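Local coordinates for homoserine dehydrogenase (Thermoplasma acidophilum, PDB 3ING), which probably catalyses the NADP-dependent interconversion of aspartate semialdehyde and homoserine on the pathways to threonine and methionine, and binds NADPH, at residues M79-D88 and L102-V113; G120-I128 and F226-D234. One frame throughout, in Å; residues are numbered along the deposited sequence. Where two conformers were deposited one is given.

Contact 1: residues M79-D88 and L102-V113; sequences MGEAADLLVD and LYRMAFESGMNV
Leu86 fills the space between strand 85-88 and helix 102-108 in a beta-alpha-beta unit of the Rossmann-type NADPH-binding domain. Its CG lies anti to the backbone N (chi1 169°), which carries CD2 against Leu102; in the conformer given, Leu86 CD2 lies 3.5 Å from Leu102 CG. CB rests on the methyl of Ala106, and CD2 also comes to the edge of the Tyr103 ring. At the strand's C-terminal end, Tyr103 OH donates to the anti lone pair of Asp88 OD2 over 2.6 Å, with carboxylate and ring planes 62° apart. The other carboxylate oxygen, OD1, bonds Thr90, an NADPH-binding residue, and Tyr103 OH also bonds Thr115. At the other end Met79 lies against two further selenomethionines, Met105 and Met111. Bent at chi2 and chi3, Met79 sets its CE 3.9 Å from Met105 SE. Met111 runs extended as far as its SE, which meets Ala83 CB; the position of its methyl is doubtful. Parallel strand pairing joins the backbones: Asn112 N donates to Asp84 O and Leu86 N to Asn112 O, each 2.9 Å long. A Schellman motif with Gly110 as C-prime residue ends the helix and leads the chain into strand 112-113. The chemistry is thus apolar along most of the helix-strand interface, with one short hydroxyl-carboxylate bond at the cofactor end, where Asp88, gripped through both oxygens, probably helps position Thr90.

Contact 2: residues G120-I128 and F226-D234; sequences GLANKWHDI and FGTEYTLND
His126 and Glu229 join helix 120-128 of the Rossmann-type domain to the loop after helix 212-226, in the family's second, C-terminal region. A direct polar link is a His-carboxylate hydrogen bond: His126 ND1 donates to Glu229 OE1 over 2.8 Å, nearly in the ring plane, on the syn side of a carboxylate whose plane stands 90° to the ring. The imidazole leaves the helix with CG anti to the backbone N (chi1 171°), while the glutamate reaches it through a chain extended beyond CG. Hydrogen bonds within each partner brace the two sides: an ST turn, in which Thr231 OG1 accepts from Asn233 N, and a bond from Thr231 N to Asp234 OD2 hold the loop, and Asn123 ND2 bonds Ser119 O, one turn back in the helix. Van der Waals contacts continue along the helix. Glu229 CG lies 3.6 Å from Trp125 CD1, approaching the indole obliquely; Thr231 CG2 meets Asn123 O, and Leu232 CD1 comes 3.4 Å from Asn123 OD1. Thr231 CA makes a CH...O contact with Ala122 O. Waters bridge the two segments as well. One lies between Trp125 N, just before the kink, and Tyr230 O; another spans Asn123 OD1 and Leu232 N. Glu229 OE2 receives two more: a water 2.6 Å away that also accepts from Trp125 NE1, and one at 2.7 Å that also donates to His126 O.

Contact 1 closes before contact 2 opens along the chain, and their centres lie about 21 Å apart. Strand 112-115, the second strand of the beta-alpha-beta unit in contact 1, leads directly into helix 119-135, which carries one side of contact 2. Helices 97-108 and 119-135 also pack on each other: Tyr103 CD2 lies 3.7 Å from Ile128 CD1, and Phe107 CE2 is as far from Ile128 O. Contact 1 is internal to the nucleotide-binding domain, whereas contact 2 reaches from it to the loop between helix 212-226 and strand 249-258. Helix 119-135 therefore connects the parallel sheet's packing to the C-terminal region, which contains the predicted proton donor, Lys217.

Contact 1: residues M79-D88 and L102-V113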
# COMPACT_ATOMS: atom_id res chain seq x y z
N MSE A 79 -30.55 1.05 -15.27
CA MSE A 79 -31.07 1.11 -13.91
C MSE A 79 -32.23 0.15 -13.65
O MSE A 79 -32.85 0.20 -12.59
CB MSE A 79 -31.48 2.54 -13.60
CG MSE A 79 -30.36 3.54 -13.77
SE MSE A 79 -29.05 3.39 -12.35
CE MSE A 79 -27.36 3.85 -13.33
N GLY A 80 -32.52 -0.74 -14.60
CA GLY A 80 -33.54 -1.75 -14.42
C GLY A 80 -33.17 -2.93 -13.53
O GLY A 80 -34.04 -3.69 -13.09
N GLU A 81 -31.88 -3.11 -13.27
CA GLU A 81 -31.45 -4.20 -12.43
C GLU A 81 -30.92 -3.65 -11.13
O GLU A 81 -30.21 -2.64 -11.12
CB GLU A 81 -30.34 -5.01 -13.12
CG GLU A 81 -30.79 -5.77 -14.37
CD GLU A 81 -31.74 -6.94 -14.07
OE1 GLU A 81 -31.64 -7.55 -12.97
OE2 GLU A 81 -32.57 -7.25 -14.96
N ALA A 82 -31.23 -4.35 -10.06
CA ALA A 82 -30.68 -4.07 -8.75
C ALA A 82 -29.18 -4.33 -8.79
O ALA A 82 -28.77 -5.40 -9.22
CB ALA A 82 -31.36 -4.96 -7.71
N ALA A 83 -28.39 -3.37 -8.31
CA ALA A 83 -26.94 -3.45 -8.27
C ALA A 83 -26.46 -2.75 -7.00
O ALA A 83 -27.16 -1.93 -6.43
CB ALA A 83 -26.33 -2.78 -9.49
N ASP A 84 -25.25 -3.08 -6.59
CA ASP A 84 -24.64 -2.45 -5.42
C ASP A 84 -23.69 -1.31 -5.79
O ASP A 84 -23.41 -0.43 -4.97
CB ASP A 84 -23.84 -3.53 -4.74
CG ASP A 84 -24.71 -4.74 -4.41
OD1 ASP A 84 -25.67 -4.53 -3.64
OD2 ASP A 84 -24.48 -5.85 -4.94
N LEU A 85 -23.19 -1.33 -7.02
CA LEU A 85 -22.09 -0.47 -7.41
C LEU A 85 -22.08 -0.16 -8.89
O LEU A 85 -22.35 -1.03 -9.72
CB LEU A 85 -20.83 -1.25 -7.00
CG LEU A 85 -19.39 -0.80 -7.00
CD1 LEU A 85 -18.61 -1.58 -5.89
CD2 LEU A 85 -18.82 -1.07 -8.36
N LEU A 86 -21.81 1.11 -9.22
CA LEU A 86 -21.60 1.55 -10.59
C LEU A 86 -20.11 1.77 -10.81
O LEU A 86 -19.44 2.36 -9.95
CB LEU A 86 -22.35 2.85 -10.91
CG LEU A 86 -21.95 3.48 -12.26
CD1 LEU A 86 -22.80 2.95 -13.43
CD2 LEU A 86 -22.01 4.98 -12.17
N VAL A 87 -19.60 1.29 -11.94
CA VAL A 87 -18.20 1.45 -12.29
C VAL A 87 -18.13 2.33 -13.55
O VAL A 87 -18.75 2.03 -14.58
CB VAL A 87 -17.53 0.10 -12.55
CG1 VAL A 87 -16.02 0.32 -12.87
CG2 VAL A 87 -17.76 -0.85 -11.37
N ASP A 88 -17.40 3.43 -13.44
CA ASP A 88 -17.22 4.38 -14.53
C ASP A 88 -15.87 4.24 -15.19
O ASP A 88 -14.86 4.63 -14.63
CB ASP A 88 -17.36 5.81 -14.01
CG ASP A 88 -17.27 6.86 -15.11
OD1 ASP A 88 -17.25 6.46 -16.28
OD2 ASP A 88 -17.25 8.09 -14.79
N LEU A 102 -24.07 11.06 -13.54
CA LEU A 102 -24.04 9.64 -13.43
C LEU A 102 -23.91 9.17 -11.99
O LEU A 102 -24.67 8.32 -11.58
CB LEU A 102 -22.90 9.08 -14.28
CG LEU A 102 -22.70 7.59 -14.37
CD1 LEU A 102 -23.87 6.93 -15.07
CD2 LEU A 102 -21.36 7.35 -15.10
N TYR A 103 -22.98 9.74 -11.24
CA TYR A 103 -22.72 9.33 -9.87
C TYR A 103 -23.91 9.68 -9.00
O TYR A 103 -24.35 8.87 -8.19
CB TYR A 103 -21.44 9.96 -9.31
CG TYR A 103 -20.19 9.76 -10.19
CD1 TYR A 103 -20.13 8.77 -11.15
CD2 TYR A 103 -19.09 10.60 -10.08
CE1 TYR A 103 -19.00 8.65 -11.97
CE2 TYR A 103 -17.99 10.49 -10.89
CZ TYR A 103 -17.96 9.52 -11.84
OH TYR A 103 -16.85 9.45 -12.65
N ARG A 104 -24.51 10.85 -9.24
CA ARG A 104 -25.69 11.26 -8.49
C ARG A 104 -26.83 10.25 -8.73
O ARG A 104 -27.45 9.75 -7.79
CB ARG A 104 -26.13 12.66 -8.90
CG ARG A 104 -27.44 13.05 -8.20
CD ARG A 104 -27.72 14.49 -8.32
NE ARG A 104 -29.09 14.81 -7.96
CZ ARG A 104 -29.59 16.04 -7.93
NH1 ARG A 104 -28.85 17.08 -8.27
NH2 ARG A 104 -30.85 16.24 -7.57
N MSE A 105 -27.07 9.92 -10.00
CA MSE A 105 -28.08 8.92 -10.32
C MSE A 105 -27.80 7.60 -9.60
O MSE A 105 -28.71 6.98 -9.00
CB MSE A 105 -28.12 8.65 -11.81
CG MSE A 105 -29.12 7.55 -12.20
SE MSE A 105 -29.10 7.25 -14.13
CE MSE A 105 -29.52 9.03 -14.64
N ALA A 106 -26.54 7.15 -9.66
CA ALA A 106 -26.13 5.93 -8.97
C ALA A 106 -26.41 6.00 -7.48
O ALA A 106 -27.04 5.10 -6.92
CB ALA A 106 -24.65 5.64 -9.22
N PHE A 107 -25.95 7.07 -6.83
CA PHE A 107 -26.10 7.23 -5.39
C PHE A 107 -27.55 7.22 -4.98
O PHE A 107 -27.90 6.63 -3.95
CB PHE A 107 -25.51 8.55 -4.87
CG PHE A 107 -24.04 8.69 -5.05
CD1 PHE A 107 -23.17 7.62 -4.90
CD2 PHE A 107 -23.52 9.94 -5.28
CE1 PHE A 107 -21.82 7.79 -5.05
CE2 PHE A 107 -22.18 10.14 -5.41
CZ PHE A 107 -21.31 9.06 -5.30
N GLU A 108 -28.38 7.93 -5.75
CA GLU A 108 -29.79 8.02 -5.44
C GLU A 108 -30.47 6.69 -5.68
O GLU A 108 -31.52 6.45 -5.14
CB GLU A 108 -30.48 9.10 -6.29
CG GLU A 108 -29.98 10.50 -5.94
CD GLU A 108 -30.60 11.63 -6.76
OE1 GLU A 108 -31.23 11.36 -7.80
OE2 GLU A 108 -30.40 12.79 -6.35
N SER A 109 -29.88 5.84 -6.52
CA SER A 109 -30.43 4.54 -6.80
C SER A 109 -29.94 3.49 -5.81
O SER A 109 -30.14 2.31 -6.06
CB SER A 109 -30.01 4.08 -8.19
OG SER A 109 -30.59 4.87 -9.20
N GLY A 110 -29.24 3.89 -4.76
CA GLY A 110 -28.78 2.92 -3.76
C GLY A 110 -27.44 2.27 -4.05
O GLY A 110 -27.10 1.23 -3.46
N MSE A 111 -26.65 2.88 -4.92
CA MSE A 111 -25.40 2.30 -5.30
C MSE A 111 -24.21 3.11 -4.84
O MSE A 111 -24.29 4.34 -4.70
CB MSE A 111 -25.33 2.17 -6.81
CG MSE A 111 -26.43 1.35 -7.42
SE MSE A 111 -26.13 1.10 -9.30
CE MSE A 111 -26.91 2.16 -9.97
N ASN A 112 -23.08 2.43 -4.60
CA ASN A 112 -21.81 3.15 -4.45
C ASN A 112 -21.18 3.26 -5.82
O ASN A 112 -21.71 2.70 -6.79
CB ASN A 112 -20.87 2.45 -3.46
CG ASN A 112 -21.41 2.41 -2.07
OD1 ASN A 112 -21.81 3.43 -1.49
ND2 ASN A 112 -21.44 1.22 -1.50
N VAL A 113 -20.07 4.00 -5.92
CA VAL A 113 -19.39 4.19 -7.17
C VAL A 113 -17.92 3.90 -7.11
O VAL A 113 -17.25 4.23 -6.14
CB VAL A 113 -19.61 5.66 -7.70
CG1 VAL A 113 -18.76 5.95 -8.92
CG2 VAL A 113 -21.08 5.89 -8.03
O HOH W 1 -29.99 -0.76 -7.61
O HOH W 2 -24.74 -0.32 -2.03

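Contact 2: residues G120-I128 and F226-D234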
# COMPACT_ATOMS: atom_id res chain seq x y z
N GLY A 120 -15.00 13.97 -13.55
CA GLY A 120 -16.03 14.30 -12.56
C GLY A 120 -15.41 14.82 -11.29
O GLY A 120 -15.71 15.88 -10.85
N LEU A 121 -14.47 14.06 -10.72
CA LEU A 121 -13.82 14.45 -9.48
C LEU A 121 -12.95 15.68 -9.63
O LEU A 121 -12.81 16.45 -8.70
CB LEU A 121 -12.98 13.28 -8.94
CG LEU A 121 -13.78 12.05 -8.50
CD1 LEU A 121 -12.86 10.88 -8.16
CD2 LEU A 121 -14.73 12.40 -7.32
N ALA A 122 -12.36 15.88 -10.80
CA ALA A 122 -11.48 17.04 -11.00
C ALA A 122 -12.24 18.38 -11.16
O ALA A 122 -11.71 19.44 -10.85
CB ALA A 122 -10.53 16.80 -12.21
N ASN A 123 -13.49 18.29 -11.59
CA ASN A 123 -14.33 19.44 -11.87
C ASN A 123 -15.46 19.67 -10.88
O ASN A 123 -15.85 20.81 -10.64
CB ASN A 123 -14.93 19.26 -13.28
CG ASN A 123 -13.90 19.42 -14.38
OD1 ASN A 123 -13.40 20.51 -14.60
ND2 ASN A 123 -13.63 18.35 -15.12
N LYS A 124 -15.99 18.59 -10.32
CA LYS A 124 -17.22 18.62 -9.55
C LYS A 124 -17.10 17.87 -8.20
O LYS A 124 -18.07 17.25 -7.73
CB LYS A 124 -18.35 18.01 -10.39
CG LYS A 124 -18.63 18.69 -11.75
CD LYS A 124 -19.97 19.36 -11.87
CE LYS A 124 -20.41 20.07 -10.61
NZ LYS A 124 -21.20 21.28 -10.86
N TRP A 125 -15.95 17.98 -7.57
CA TRP A 125 -15.68 17.29 -6.30
C TRP A 125 -16.74 17.62 -5.29
O TRP A 125 -17.30 16.74 -4.64
CB TRP A 125 -14.33 17.74 -5.75
CG TRP A 125 -13.93 17.07 -4.50
CD1 TRP A 125 -14.32 17.39 -3.23
CD2 TRP A 125 -13.07 15.93 -4.38
NE1 TRP A 125 -13.74 16.53 -2.34
CE2 TRP A 125 -12.97 15.62 -3.02
CE3 TRP A 125 -12.38 15.13 -5.31
CZ2 TRP A 125 -12.23 14.54 -2.55
CZ3 TRP A 125 -11.63 14.07 -4.85
CH2 TRP A 125 -11.56 13.78 -3.47
N HIS A 126 -17.04 18.90 -5.15
CA HIS A 126 -18.00 19.36 -4.14
C HIS A 126 -19.38 18.73 -4.33
O HIS A 126 -19.94 18.17 -3.39
CB HIS A 126 -18.11 20.89 -4.13
CG HIS A 126 -19.23 21.38 -3.26
ND1 HIS A 126 -19.08 21.59 -1.90
CD2 HIS A 126 -20.53 21.65 -3.54
CE1 HIS A 126 -20.24 21.98 -1.39
NE2 HIS A 126 -21.15 21.99 -2.36
N ASP A 127 -19.93 18.84 -5.54
CA ASP A 127 -21.25 18.33 -5.80
C ASP A 127 -21.28 16.83 -5.73
O ASP A 127 -22.23 16.25 -5.21
CB ASP A 127 -21.75 18.80 -7.16
CG ASP A 127 -21.99 20.30 -7.20
OD1 ASP A 127 -22.54 20.79 -6.20
OD2 ASP A 127 -21.62 20.95 -8.20
N ILE A 128 -20.25 16.18 -6.24
CA ILE A 128 -20.19 14.73 -6.12
C ILE A 128 -20.14 14.29 -4.66
O ILE A 128 -20.85 13.36 -4.27
CB ILE A 128 -18.99 14.14 -6.87
CG1 ILE A 128 -19.20 14.31 -8.37
CG2 ILE A 128 -18.77 12.66 -6.44
CD1 ILE A 128 -17.95 14.02 -9.22
N PHE A 226 -5.57 16.78 1.44
CA PHE A 226 -5.74 17.94 2.32
C PHE A 226 -7.16 18.38 2.59
O PHE A 226 -7.39 19.34 3.32
CB PHE A 226 -4.88 19.09 1.81
CG PHE A 226 -3.40 18.79 1.88
CD1 PHE A 226 -2.76 18.71 3.10
CD2 PHE A 226 -2.67 18.53 0.73
CE1 PHE A 226 -1.41 18.41 3.17
CE2 PHE A 226 -1.31 18.24 0.81
CZ PHE A 226 -0.70 18.18 2.03
N GLY A 227 -8.14 17.66 2.06
CA GLY A 227 -9.52 17.94 2.39
C GLY A 227 -10.08 19.19 1.76
O GLY A 227 -11.06 19.75 2.25
N THR A 228 -9.48 19.65 0.68
CA THR A 228 -9.97 20.81 -0.02
C THR A 228 -11.00 20.37 -1.06
O THR A 228 -11.24 19.16 -1.24
CB THR A 228 -8.79 21.49 -0.73
OG1 THR A 228 -8.04 20.47 -1.41
CG2 THR A 228 -7.89 22.15 0.30
N GLU A 229 -11.62 21.36 -1.73
CA GLU A 229 -12.56 21.08 -2.79
C GLU A 229 -12.16 21.91 -4.01
O GLU A 229 -12.98 22.60 -4.59
CB GLU A 229 -14.00 21.36 -2.32
CG GLU A 229 -14.39 20.41 -1.23
CD GLU A 229 -15.88 20.40 -1.00
OE1 GLU A 229 -16.45 21.50 -1.08
OE2 GLU A 229 -16.47 19.32 -0.75
N TYR A 230 -10.87 21.83 -4.37
CA TYR A 230 -10.36 22.55 -5.49
C TYR A 230 -10.94 21.95 -6.80
O TYR A 230 -11.47 20.83 -6.81
CB TYR A 230 -8.84 22.44 -5.55
CG TYR A 230 -8.04 23.26 -4.53
CD1 TYR A 230 -8.64 23.97 -3.51
CD2 TYR A 230 -6.65 23.24 -4.57
CE1 TYR A 230 -7.87 24.65 -2.57
CE2 TYR A 230 -5.89 23.93 -3.65
CZ TYR A 230 -6.49 24.63 -2.65
OH TYR A 230 -5.66 25.29 -1.74
N THR A 231 -10.90 22.77 -7.85
CA THR A 231 -11.21 22.37 -9.21
C THR A 231 -9.94 22.63 -10.05
O THR A 231 -8.90 23.08 -9.54
CB THR A 231 -12.35 23.22 -9.80
OG1 THR A 231 -11.88 24.56 -10.02
CG2 THR A 231 -13.61 23.25 -8.87
N LEU A 232 -10.03 22.42 -11.36
CA LEU A 232 -8.92 22.70 -12.26
C LEU A 232 -8.49 24.15 -12.23
O LEU A 232 -7.33 24.45 -12.51
CB LEU A 232 -9.31 22.30 -13.70
CG LEU A 232 -9.47 20.79 -13.93
CD1 LEU A 232 -10.12 20.43 -15.31
CD2 LEU A 232 -8.10 20.07 -13.79
N ASN A 233 -9.41 25.05 -11.87
CA ASN A 233 -9.12 26.47 -11.77
C ASN A 233 -8.13 26.79 -10.66
O ASN A 233 -7.56 27.87 -10.63
CB ASN A 233 -10.43 27.25 -11.52
CG ASN A 233 -11.48 27.06 -12.64
OD1 ASN A 233 -11.12 26.99 -13.82
ND2 ASN A 233 -12.78 26.96 -12.27
N ASP A 234 -7.87 25.84 -9.78
CA ASP A 234 -7.07 26.08 -8.58
C ASP A 234 -5.71 25.44 -8.58
O ASP A 234 -5.02 25.49 -7.56
CB ASP A 234 -7.82 25.51 -7.36
CG ASP A 234 -9.16 26.22 -7.12
OD1 ASP A 234 -9.16 27.48 -7.07
OD2 ASP A 234 -10.18 25.52 -6.98
O HOH W 3 -13.46 19.59 -8.31
O HOH W 4 -12.71 22.64 -13.14
O HOH W 5 -12.04 17.06 0.23
O HOH W 6 -15.08 17.36 0.21
O HOH W 7 -19.06 18.47 -0.78